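Local coordinates for protein protease VP4 (Blotched snakehead virus, PDB 2GEF) that is a serine endopeptidase with a serine/lysine catalytic dyad, probably cleaving the birnavirus polyprotein of which it is itself a part, at residues R23-V35 and E46-L58. Sequence-based numbering, arbitrary orientation.
Sequences RIVHFTDGALFPV and ELYIAVRGDHRDL
R23 lays one face of its guanidinium over CD2 of L58, with NE 3.6 Å from that methyl. V25 meets the same leucine tip to tip. The F27 ring packs against V51, L58 and H55, with F27 CZ 3.8 Å from L58 CD1. V51 CG2 sits over one ring face, and V25 CG2 covers the opposite face. The F27 edge points at the face of H55 in a T-shaped pair, planes at 81°. H55 NE2 donates to R52 O, which helps fix that imidazole.

D29 stacks its carboxylate on the R52 guanidinium, planes only 5° apart. The opposite charges probably attract (D29 OD2 to R52 NE 4.2 Å), but this is not a salt bridge. A water joins D29 OD2 to R52 O. R52 NH2 bonds instead to A144 O and L147 O. G30 has backbone angles that call for glycine; its CA lies 3.9 Å from I49 CD1.

From A31 the strand pairs antiparallel with 46-52. A31 N bonds A50 O (2.8 Å), and A50 N returns to A31 O. L32 CD2 packs on I49 CB (3.9 Å). F33 and Y48 form the next hydrogen-bonded pair. With CG between the backbone N and the carbonyl carbon (chi1 61°), the F33 ring sits against Y48 and A50. Y48 CB lies over one face (3.6 Å from F33 CZ); A50 N and A31 O lie at the edge, in plane. P34 meets L47 on the L32 face. V35 N bonds E46 O (2.8 Å); the return bond, E46 N to V35 O, is weak. V35 CG2 covers the Y48 ring. Y48 OH and E46 OE2 both bond N127 ND2.

Residues 31-35 and 46-52 belong to a hairpin. A31, F33 and A50 pack on helix 138-146, which follows the nucleophile S136. L32 and I49 touch strand 104-109, and P34 lies beside the catalytic K173. Strand 22-27 packs on V51, H55 and L58 and pairs with strand 120-126.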
ATOM      1  N   ARG A  23      -0.670  -4.098  17.749  1.00 24.42           N
ATOM      2  CA  ARG A  23       0.724  -4.282  18.198  1.00 21.70           C
ATOM      3  C   ARG A  23       1.765  -3.425  17.490  1.00 21.95           C
ATOM      4  O   ARG A  23       1.853  -3.411  16.263  1.00 21.90           O
ATOM      5  CB  ARG A  23       1.123  -5.715  18.107  1.00 21.99           C
ATOM      6  CG  ARG A  23       0.182  -6.545  17.316  1.00 23.34           C
ATOM      7  CD  ARG A  23       0.666  -8.002  17.437  1.00 28.39           C
ATOM      8  NE  ARG A  23       2.140  -8.075  17.394  1.00 23.10           N
ATOM      9  CZ  ARG A  23       2.818  -9.120  17.835  1.00 27.81           C
ATOM     10  NH1 ARG A  23       2.134 -10.197  18.300  1.00 19.82           N
ATOM     11  NH2 ARG A  23       4.155  -9.104  17.823  1.00 24.92           N
ATOM     12  N   ILE A  24       2.508  -2.649  18.272  1.00 20.19           N
ATOM     13  CA  ILE A  24       3.673  -1.999  17.777  1.00 20.51           C
ATOM     14  C   ILE A  24       4.698  -3.100  17.308  1.00 20.99           C
ATOM     15  O   ILE A  24       5.063  -3.968  18.057  1.00 19.81           O
ATOM     16  CB  ILE A  24       4.256  -0.948  18.817  1.00 19.64           C
ATOM     17  CG1 ILE A  24       3.148  -0.072  19.468  1.00 20.89           C
ATOM     18  CG2 ILE A  24       5.178   0.067  18.151  1.00 17.63           C
ATOM     19  CD1 ILE A  24       1.826  -0.032  18.730  1.00 19.42           C
ATOM     20  N   VAL A  25       5.096  -3.082  16.029  1.00 22.32           N
ATOM     21  CA  VAL A  25       6.205  -3.924  15.623  1.00 22.22           C
ATOM     22  C   VAL A  25       7.208  -3.078  14.880  1.00 22.73           C
ATOM     23  O   VAL A  25       6.896  -2.050  14.196  1.00 18.64           O
ATOM     24  CB  VAL A  25       5.838  -5.310  14.875  1.00 22.84           C
ATOM     25  CG1 VAL A  25       4.440  -5.416  14.391  1.00 20.65           C
ATOM     26  CG2 VAL A  25       6.972  -5.833  13.817  1.00 23.11           C
ATOM     27  N   HIS A  26       8.431  -3.548  15.036  1.00 22.01           N
ATOM     28  CA  HIS A  26       9.553  -2.825  14.542  1.00 22.62           C
ATOM     29  C   HIS A  26       9.905  -3.515  13.225  1.00 22.65           C
ATOM     30  O   HIS A  26      10.140  -4.750  13.178  1.00 24.22           O
ATOM     31  CB  HIS A  26      10.712  -2.858  15.519  1.00 21.67           C
ATOM     32  CG  HIS A  26      11.912  -2.242  14.943  1.00 24.61           C
ATOM     33  ND1 HIS A  26      11.922  -0.930  14.511  1.00 23.39           N
ATOM     34  CD2 HIS A  26      13.119  -2.767  14.617  1.00 30.52           C
ATOM     35  CE1 HIS A  26      13.105  -0.663  13.983  1.00 30.20           C
ATOM     36  NE2 HIS A  26      13.850  -1.760  14.035  1.00 33.83           N
ATOM     37  N   PHE A  27       9.898  -2.706  12.152  1.00 21.68           N
ATOM     38  CA  PHE A  27      10.231  -3.139  10.821  1.00 19.32           C
ATOM     39  C   PHE A  27      11.439  -2.309  10.396  1.00 19.07           C
ATOM     40  O   PHE A  27      11.468  -1.044  10.463  1.00 16.66           O
ATOM     41  CB  PHE A  27       9.061  -2.824   9.851  1.00 18.04           C
ATOM     42  CG  PHE A  27       7.930  -3.793   9.963  1.00 17.30           C
ATOM     43  CD1 PHE A  27       6.680  -3.376  10.420  1.00 19.23           C
ATOM     44  CD2 PHE A  27       8.084  -5.141   9.649  1.00 13.55           C
ATOM     45  CE1 PHE A  27       5.610  -4.310  10.557  1.00 16.94           C
ATOM     46  CE2 PHE A  27       7.004  -6.042   9.808  1.00 19.09           C
ATOM     47  CZ  PHE A  27       5.788  -5.591  10.213  1.00 16.63           C
ATOM     48  N   THR A  28      12.413  -3.031   9.895  1.00 17.88           N
ATOM     49  CA  THR A  28      13.553  -2.427   9.298  1.00 15.56           C
ATOM     50  C   THR A  28      13.330  -2.160   7.790  1.00 15.82           C
ATOM     51  O   THR A  28      14.156  -1.528   7.129  1.00 16.20           O
ATOM     52  CB  THR A  28      14.780  -3.351   9.481  1.00 15.43           C
ATOM     53  OG1 THR A  28      14.475  -4.641   8.955  1.00 16.41           O
ATOM     54  CG2 THR A  28      15.182  -3.430  10.937  1.00 13.59           C
ATOM     55  N   ASP A  29      12.197  -2.587   7.251  1.00 13.71           N
ATOM     56  CA  ASP A  29      11.870  -2.488   5.829  1.00 11.71           C
ATOM     57  C   ASP A  29      10.405  -2.766   5.552  1.00  9.83           C
ATOM     58  O   ASP A  29       9.818  -3.453   6.298  1.00  9.99           O
ATOM     59  CB  ASP A  29      12.803  -3.446   4.938  1.00  9.43           C
ATOM     60  CG  ASP A  29      12.989  -4.878   5.520  1.00 11.96           C
ATOM     61  OD1 ASP A  29      13.954  -5.093   6.249  1.00 21.71           O
ATOM     62  OD2 ASP A  29      12.237  -5.843   5.277  1.00 18.24           O
ATOM     63  N   GLY A  30       9.849  -2.361   4.388  1.00  9.88           N
ATOM     64  CA  GLY A  30       8.430  -2.433   4.106  1.00  8.00           C
ATOM     65  C   GLY A  30       8.041  -1.195   3.312  1.00  9.31           C
ATOM     66  O   GLY A  30       8.780  -0.272   3.268  1.00  8.74           O
ATOM     67  N   ALA A  31       6.904  -1.189   2.602  1.00  8.90           N
ATOM     68  CA  ALA A  31       6.467   0.010   1.910  1.00  6.77           C
ATOM     69  C   ALA A  31       4.961   0.138   2.130  1.00  8.16           C
ATOM     70  O   ALA A  31       4.230  -0.895   2.161  1.00  9.64           O
ATOM     71  CB  ALA A  31       6.810  -0.017   0.455  1.00  7.34           C
ATOM     72  N   LEU A  32       4.524   1.374   2.325  1.00  6.92           N
ATOM     73  CA  LEU A  32       3.108   1.736   2.503  1.00  8.63           C
ATOM     74  C   LEU A  32       2.437   2.002   1.222  1.00  7.16           C
ATOM     75  O   LEU A  32       3.010   2.613   0.290  1.00  5.02           O
ATOM     76  CB  LEU A  32       2.943   3.005   3.415  1.00  6.76           C
ATOM     77  CG  LEU A  32       3.513   2.728   4.819  1.00 10.34           C
ATOM     78  CD1 LEU A  32       3.947   4.108   5.464  1.00  7.97           C
ATOM     79  CD2 LEU A  32       2.533   1.899   5.886  1.00  7.55           C
ATOM     80  N   PHE A  33       1.161   1.594   1.212  1.00  6.68           N
ATOM     81  CA  PHE A  33       0.296   1.842   0.120  1.00  7.10           C
ATOM     82  C   PHE A  33      -1.197   2.003   0.665  1.00  6.97           C
ATOM     83  O   PHE A  33      -1.449   1.578   1.744  1.00  7.42           O
ATOM     84  CB  PHE A  33       0.341   0.713  -0.867  1.00  6.56           C
ATOM     85  CG  PHE A  33      -0.099  -0.665  -0.305  1.00  4.47           C
ATOM     86  CD1 PHE A  33      -1.357  -1.211  -0.647  1.00  2.00           C
ATOM     87  CD2 PHE A  33       0.848  -1.505   0.395  1.00  3.51           C
ATOM     88  CE1 PHE A  33      -1.744  -2.510  -0.169  1.00  4.84           C
ATOM     89  CE2 PHE A  33       0.477  -2.806   0.824  1.00 10.27           C
ATOM     90  CZ  PHE A  33      -0.770  -3.334   0.511  1.00  5.80           C
ATOM     91  N   PRO A  34      -2.095   2.712  -0.080  1.00  6.29           N
ATOM     92  CA  PRO A  34      -3.494   2.861   0.284  1.00  6.85           C
ATOM     93  C   PRO A  34      -4.396   1.842  -0.203  1.00  6.74           C
ATOM     94  O   PRO A  34      -4.120   1.219  -1.233  1.00  6.72           O
ATOM     95  CB  PRO A  34      -3.823   4.257  -0.193  1.00  7.35           C
ATOM     96  CG  PRO A  34      -3.069   4.285  -1.450  1.00  7.49           C
ATOM     97  CD  PRO A  34      -1.725   3.676  -1.124  1.00  6.14           C
ATOM     98  N   VAL A  35      -5.373   1.519   0.693  1.00  8.57           N
ATOM     99  CA  VAL A  35      -6.350   0.483   0.444  1.00  7.22           C
ATOM    100  C   VAL A  35      -7.776   1.031   0.620  1.00  9.61           C
ATOM    101  O   VAL A  35      -8.149   1.494   1.725  1.00  6.86           O
ATOM    102  CB  VAL A  35      -6.198  -0.719   1.311  1.00  8.76           C
ATOM    103  CG1 VAL A  35      -7.442  -1.785   0.997  1.00  3.23           C
ATOM    104  CG2 VAL A  35      -4.881  -1.409   1.008  1.00 10.24           C
ATOM    105  N   GLU A  46      -7.463   3.346   4.022  1.00  8.05           N
ATOM    106  CA  GLU A  46      -6.548   2.924   5.116  1.00 10.45           C
ATOM    107  C   GLU A  46      -5.161   2.774   4.505  1.00 10.24           C
ATOM    108  O   GLU A  46      -5.063   2.367   3.379  1.00 14.16           O
ATOM    109  CB  GLU A  46      -6.926   1.448   5.361  1.00 11.44           C
ATOM    110  CG  GLU A  46      -7.105   1.032   6.667  1.00 13.16           C
ATOM    111  CD  GLU A  46      -7.891  -0.286   6.686  1.00 13.86           C
ATOM    112  OE1 GLU A  46      -8.807  -0.519   5.825  1.00 16.53           O
ATOM    113  OE2 GLU A  46      -7.592  -1.113   7.566  1.00 15.32           O
ATOM    114  N   LEU A  47      -4.084   2.818   5.283  1.00 13.32           N
ATOM    115  CA  LEU A  47      -2.770   2.213   4.856  1.00 12.33           C
ATOM    116  C   LEU A  47      -2.574   0.828   5.258  1.00 12.31           C
ATOM    117  O   LEU A  47      -3.098   0.382   6.236  1.00 16.29           O
ATOM    118  CB  LEU A  47      -1.657   3.038   5.431  1.00 11.71           C
ATOM    119  CG  LEU A  47      -1.744   4.458   4.842  1.00  8.95           C
ATOM    120  CD1 LEU A  47      -0.583   5.174   5.500  1.00 10.99           C
ATOM    121  CD2 LEU A  47      -1.686   4.632   3.350  1.00  6.43           C
ATOM    122  N   TYR A  48      -1.846   0.120   4.436  1.00 15.20           N
ATOM    123  CA  TYR A  48      -1.287  -1.209   4.682  1.00 15.14           C
ATOM    124  C   TYR A  48       0.185  -1.086   4.370  1.00 16.28           C
ATOM    125  O   TYR A  48       0.590  -0.197   3.606  1.00 19.65           O
ATOM    126  CB  TYR A  48      -1.881  -2.287   3.744  1.00 14.32           C
ATOM    127  CG  TYR A  48      -3.276  -2.845   4.065  1.00 13.52           C
ATOM    128  CD1 TYR A  48      -4.366  -2.021   4.364  1.00 13.51           C
ATOM    129  CD2 TYR A  48      -3.493  -4.178   4.028  1.00 18.82           C
ATOM    130  CE1 TYR A  48      -5.637  -2.553   4.643  1.00 16.59           C
ATOM    131  CE2 TYR A  48      -4.735  -4.711   4.327  1.00 10.45           C
ATOM    132  CZ  TYR A  48      -5.795  -3.935   4.637  1.00 13.15           C
ATOM    133  OH  TYR A  48      -7.047  -4.645   4.897  1.00 17.25           O
ATOM    134  N   ILE A  49       0.944  -1.991   4.912  1.00 15.02           N
ATOM    135  CA  ILE A  49       2.382  -2.030   4.727  1.00 17.29           C
ATOM    136  C   ILE A  49       2.662  -3.316   4.090  1.00 16.68           C
ATOM    137  O   ILE A  49       2.085  -4.240   4.538  1.00 18.63           O
ATOM    138  CB  ILE A  49       3.240  -1.901   5.989  1.00 16.67           C
ATOM    139  CG1 ILE A  49       4.669  -1.547   5.512  1.00 11.30           C
ATOM    140  CG2 ILE A  49       3.134  -3.162   6.987  1.00 20.06           C
ATOM    141  CD1 ILE A  49       5.587  -1.255   6.552  1.00 16.25           C
ATOM    142  N   ALA A  50       3.340  -3.312   2.934  1.00 17.83           N
ATOM    143  CA  ALA A  50       3.840  -4.566   2.336  1.00 18.41           C
ATOM    144  C   ALA A  50       5.257  -4.787   2.932  1.00 18.39           C
ATOM    145  O   ALA A  50       6.127  -3.824   2.898  1.00 14.68           O
ATOM    146  CB  ALA A  50       4.013  -4.394   0.904  1.00 17.26           C
ATOM    147  N   VAL A  51       5.492  -6.005   3.428  1.00 16.55           N
ATOM    148  CA  VAL A  51       6.901  -6.394   3.964  1.00 16.51           C
ATOM    149  C   VAL A  51       7.289  -7.652   3.299  1.00 16.50           C
ATOM    150  O   VAL A  51       6.473  -8.563   3.122  1.00 17.24           O
ATOM    151  CB  VAL A  51       6.918  -6.516   5.541  1.00 15.76           C
ATOM    152  CG1 VAL A  51       8.460  -6.475   6.090  1.00 18.02           C
ATOM    153  CG2 VAL A  51       6.274  -5.272   6.074  1.00 10.03           C
ATOM    154  N   ARG A  52       8.522  -7.713   2.865  1.00 16.65           N
ATOM    155  CA  ARG A  52       9.063  -9.027   2.361  1.00 15.66           C
ATOM    156  C   ARG A  52       9.225 -10.134   3.418  1.00 16.14           C
ATOM    157  O   ARG A  52       9.577  -9.910   4.568  1.00 14.20           O
ATOM    158  CB  ARG A  52      10.283  -8.830   1.434  1.00 16.38           C
ATOM    159  CG  ARG A  52      11.516  -8.027   2.046  1.00 17.69           C
ATOM    160  CD  ARG A  52      12.839  -8.259   1.284  1.00 15.89           C
ATOM    161  NE  ARG A  52      14.001  -7.600   1.942  1.00 14.85           N
ATOM    162  CZ  ARG A  52      14.313  -6.321   1.807  1.00 17.35           C
ATOM    163  NH1 ARG A  52      15.395  -5.922   2.405  1.00 29.40           N
ATOM    164  NH2 ARG A  52      13.525  -5.413   1.172  1.00 17.16           N
ATOM    165  N   GLY A  53       8.894 -11.330   2.971  1.00 17.23           N
ATOM    166  CA  GLY A  53       8.982 -12.636   3.720  1.00 18.81           C
ATOM    167  C   GLY A  53       7.554 -12.886   4.206  1.00 18.32           C
ATOM    168  O   GLY A  53       6.628 -12.148   3.879  1.00 14.08           O
ATOM    169  N   ASP A  54       7.395 -13.915   5.020  1.00 19.31           N
ATOM    170  CA  ASP A  54       6.104 -14.241   5.528  1.00 18.57           C
ATOM    171  C   ASP A  54       5.885 -13.855   6.995  1.00 17.78           C
ATOM    172  O   ASP A  54       6.563 -14.288   7.885  1.00 16.18           O
ATOM    173  CB  ASP A  54       5.643 -15.659   5.042  1.00 23.89           C
ATOM    174  CG  ASP A  54       5.754 -16.739   6.083  1.00 23.69           C
ATOM    175  OD1 ASP A  54       6.491 -16.486   7.037  1.00 36.51           O
ATOM    176  OD2 ASP A  54       5.245 -17.865   5.902  1.00 24.92           O
ATOM    177  N   HIS A  55       4.954 -12.925   7.183  1.00 18.28           N
ATOM    178  CA  HIS A  55       4.610 -12.314   8.484  1.00 18.36           C
ATOM    179  C   HIS A  55       3.199 -12.566   8.720  1.00 18.94           C
ATOM    180  O   HIS A  55       2.497 -11.741   9.318  1.00 19.39           O
ATOM    181  CB  HIS A  55       4.894 -10.803   8.518  1.00 20.37           C
ATOM    182  CG  HIS A  55       6.294 -10.438   8.068  1.00 18.98           C
ATOM    183  ND1 HIS A  55       7.360 -10.331   8.945  1.00 24.60           N
ATOM    184  CD2 HIS A  55       6.804 -10.225   6.837  1.00 16.46           C
ATOM    185  CE1 HIS A  55       8.467 -10.025   8.272  1.00 24.31           C
ATOM    186  NE2 HIS A  55       8.166  -9.999   6.984  1.00 21.85           N
ATOM    187  N   ARG A  56       2.789 -13.734   8.223  1.00 18.14           N
ATOM    188  CA  ARG A  56       1.491 -14.390   8.496  1.00 18.96           C
ATOM    189  C   ARG A  56       1.116 -14.315  10.007  1.00 19.40           C
ATOM    190  O   ARG A  56      -0.081 -14.090  10.390  1.00 20.32           O
ATOM    191  CB  ARG A  56       1.525 -15.813   7.973  1.00 14.18           C
ATOM    192  CG  ARG A  56       1.477 -15.755   6.496  1.00 24.19           C
ATOM    193  CD  ARG A  56       1.784 -17.086   5.728  1.00 27.44           C
ATOM    194  NE  ARG A  56       0.484 -17.634   5.367  1.00 30.39           N
ATOM    195  CZ  ARG A  56       0.309 -18.942   5.085  1.00 34.25           C
ATOM    196  NH1 ARG A  56       1.412 -19.731   5.041  1.00 15.10           N
ATOM    197  NH2 ARG A  56      -0.945 -19.432   4.873  1.00 26.52           N
ATOM    198  N   ASP A  57       2.134 -14.469  10.853  1.00 18.12           N
ATOM    199  CA  ASP A  57       1.893 -14.461  12.312  1.00 19.92           C
ATOM    200  C   ASP A  57       1.317 -13.186  12.815  1.00 18.24           C
ATOM    201  O   ASP A  57       0.992 -13.100  13.971  1.00 18.30           O
ATOM    202  CB  ASP A  57       3.164 -14.650  13.132  1.00 20.93           C
ATOM    203  CG  ASP A  57       4.289 -13.712  12.741  1.00 21.44           C
ATOM    204  OD1 ASP A  57       4.648 -13.720  11.575  1.00 23.64           O
ATOM    205  OD2 ASP A  57       4.818 -12.998  13.610  1.00 25.97           O
ATOM    206  N   LEU A  58       1.332 -12.181  11.953  1.00 17.70           N
ATOM    207  CA  LEU A  58       0.958 -10.810  12.271  1.00 17.91           C
ATOM    208  C   LEU A  58      -0.428 -10.467  11.649  1.00 19.38           C
ATOM    209  O   LEU A  58      -1.061  -9.455  12.050  1.00 18.82           O
ATOM    210  CB  LEU A  58       1.988  -9.830  11.777  1.00 15.61           C
ATOM    211  CG  LEU A  58       3.256  -9.552  12.601  1.00 20.40           C
ATOM    212  CD1 LEU A  58       4.102  -8.580  11.811  1.00 11.55           C
ATOM    213  CD2 LEU A  58       3.113  -9.127  14.073  1.00 13.68           C
TER
HETATM  214  O   HOH W   1      11.597  -8.391   5.836  1.00 29.57           O
HETATM  215  O   HOH W   2      -9.940  -0.131   3.416  1.00 23.44           O